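Local coordinates for LysM domain protein (Mycobacterium smegmatis, PDB 4OKC) that probably binds mannose, as a two-chain lectin whose chains carry repeated antiparallel beta sheets, at residues L11-S16 / G50-R55. Residues are numbered along the deposited sequence; the frame is centred on the assembly and turned at random.
Sequences LERGGS and GQDVVR
The guanidinium of Arg-13 lies with one face over Val-54, whose CA stands 3.7 Å above its plane, offset toward the rim; Val-53 O and Val-54 CB border the same face. Arg-13 NH1 is modelled implausibly close to Val-54 CG2, so the exact placement of these two groups is doubtful. Toward Asp-52 the group is turned obliquely, guanidinium and carboxylate planes being 67° apart, and Arg-13 NH2 stays 4.1 Å from Asp-52 OD1. The two charges are thus neighbours without forming a salt bridge. Bends at chi2 and chi3 (143° and -51°) fold the arginine chain across the backbone of residues 53-54, bringing Arg-13 CD to 3.6 Å from Val-53 O.

At the other end of the contact, strands 9-12 and 53-58 run antiparallel in a three-stranded sheet. Leu-11 O receives a CA-H...O contact from Arg-55 CA at 3.2 Å, and backbone hydrogen bonding of Leu-11 with Ala-56 continues the pairing. Glu-12 to Gly-15 form a type II turn, closed by Gly-15 N to Glu-12 O at 2.8 Å, that leads toward the sheet containing strand 24-28. This joining of two sheets is consistent with the beta-prism fold of GNA-like mannose-binding lectins.

The polar ends of Glu-12 and Arg-55 are engaged outside the two segments: Glu-12 with Lys-10, Arg-55 with Glu-57 and with Glu-70 of the second subunit. The example illustrates how strand pairing and turn bonds can place a chain while an arginine merely lies over the neighbouring strand, with at most a weak, long-range pull from Asp-52.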
loop_
_atom_site.group_PDB
_atom_site.type_symbol
_atom_site.label_atom_id
_atom_site.label_comp_id
_atom_site.label_asym_id
_atom_site.label_seq_id
_atom_site.Cartn_x
_atom_site.Cartn_y
_atom_site.Cartn_z
ATOM N N LEU A 11 -0.970 -13.926 5.986
ATOM C CA LEU A 11 -0.352 -14.703 4.925
ATOM C C LEU A 11 0.157 -13.739 3.836
ATOM O O LEU A 11 -0.538 -12.794 3.430
ATOM C CB LEU A 11 -1.359 -15.620 4.264
ATOM C CG LEU A 11 -1.804 -16.894 4.916
ATOM C CD1 LEU A 11 -3.045 -17.342 4.104
ATOM C CD2 LEU A 11 -0.612 -17.828 4.840
ATOM N N GLU A 12 1.340 -14.046 3.330
ATOM C CA GLU A 12 1.904 -13.263 2.261
ATOM C C GLU A 12 2.109 -14.172 1.055
ATOM O O GLU A 12 1.993 -15.419 1.182
ATOM C CB GLU A 12 3.216 -12.651 2.725
ATOM C CG GLU A 12 3.009 -11.749 3.884
ATOM C CD GLU A 12 4.236 -10.988 4.263
ATOM O OE1 GLU A 12 4.680 -10.169 3.420
ATOM O OE2 GLU A 12 4.712 -11.194 5.413
ATOM N N ARG A 13 2.413 -13.548 -0.083
ATOM C CA ARG A 13 2.680 -14.280 -1.317
ATOM C C ARG A 13 3.552 -15.491 -1.095
ATOM O O ARG A 13 4.601 -15.386 -0.492
ATOM C CB ARG A 13 3.301 -13.379 -2.394
ATOM C CG ARG A 13 2.287 -12.677 -3.214
ATOM C CD ARG A 13 2.795 -11.267 -3.544
ATOM N NE ARG A 13 3.230 -10.553 -2.337
ATOM C CZ ARG A 13 3.718 -9.318 -2.347
ATOM N NH1 ARG A 13 4.107 -8.730 -1.223
ATOM N NH2 ARG A 13 3.835 -8.680 -3.505
ATOM N N GLY A 14 3.069 -16.640 -1.558
ATOM C CA GLY A 14 3.747 -17.892 -1.344
ATOM C C GLY A 14 3.423 -18.655 -0.070
ATOM O O GLY A 14 3.471 -19.880 -0.069
ATOM N N GLY A 15 3.101 -17.954 1.012
ATOM C CA GLY A 15 2.815 -18.618 2.305
ATOM C C GLY A 15 1.410 -19.257 2.323
ATOM O O GLY A 15 0.587 -18.957 1.439
ATOM N N SER A 16 1.140 -20.121 3.307
ATOM C CA SER A 16 -0.162 -20.734 3.374
ATOM C C SER A 16 -0.478 -21.396 4.689
ATOM O O SER A 16 0.375 -21.529 5.554
ATOM C CB SER A 16 -0.260 -21.830 2.322
ATOM O OG SER A 16 0.517 -22.917 2.758
ATOM N N GLY A 50 -5.070 -11.991 -10.654
ATOM C CA GLY A 50 -4.786 -10.875 -11.553
ATOM C C GLY A 50 -4.723 -9.561 -10.803
ATOM O O GLY A 50 -4.545 -8.509 -11.404
ATOM N N GLN A 51 -4.856 -9.603 -9.481
ATOM C CA GLN A 51 -4.666 -8.397 -8.686
ATOM C C GLN A 51 -3.343 -8.497 -7.921
ATOM O O GLN A 51 -2.786 -9.592 -7.725
ATOM C CB GLN A 51 -5.851 -8.154 -7.751
ATOM C CG GLN A 51 -7.150 -8.202 -8.489
ATOM C CD GLN A 51 -8.287 -7.677 -7.674
ATOM O OE1 GLN A 51 -9.423 -8.119 -7.853
ATOM N NE2 GLN A 51 -8.011 -6.719 -6.799
ATOM N N ASP A 52 -2.813 -7.363 -7.507
ATOM C CA ASP A 52 -1.586 -7.438 -6.738
ATOM C C ASP A 52 -2.043 -7.384 -5.313
ATOM O O ASP A 52 -2.454 -6.293 -4.825
ATOM C CB ASP A 52 -0.691 -6.245 -7.067
ATOM C CG ASP A 52 0.738 -6.462 -6.662
ATOM O OD1 ASP A 52 1.138 -7.611 -6.377
ATOM O OD2 ASP A 52 1.474 -5.462 -6.648
ATOM N N VAL A 53 -2.149 -8.570 -4.694
ATOM C CA VAL A 53 -2.550 -8.680 -3.297
ATOM C C VAL A 53 -1.226 -8.968 -2.638
ATOM O O VAL A 53 -0.413 -9.680 -3.226
ATOM C CB VAL A 53 -3.588 -9.816 -3.080
ATOM C CG1 VAL A 53 -3.759 -10.108 -1.627
ATOM C CG2 VAL A 53 -4.880 -9.436 -3.680
ATOM N N VAL A 54 -0.995 -8.347 -1.481
ATOM C CA VAL A 54 0.263 -8.418 -0.739
ATOM C C VAL A 54 0.101 -9.249 0.531
ATOM O O VAL A 54 1.053 -9.903 0.993
ATOM C CB VAL A 54 0.870 -7.018 -0.340
ATOM C CG1 VAL A 54 -0.090 -6.161 0.507
ATOM C CG2 VAL A 54 2.168 -7.215 0.465
ATOM N N ARG A 55 -1.099 -9.220 1.098
ATOM C CA ARG A 55 -1.367 -9.900 2.344
ATOM C C ARG A 55 -2.852 -10.223 2.570
ATOM O O ARG A 55 -3.753 -9.506 2.152
ATOM C CB ARG A 55 -0.780 -9.131 3.527
ATOM C CG ARG A 55 -1.522 -7.808 3.872
ATOM C CD ARG A 55 -1.023 -7.229 5.205
ATOM N NE ARG A 55 -1.787 -6.044 5.648
ATOM C CZ ARG A 55 -1.799 -4.879 4.999
ATOM N NH1 ARG A 55 -1.133 -4.767 3.851
ATOM N NH2 ARG A 55 -2.501 -3.845 5.451
#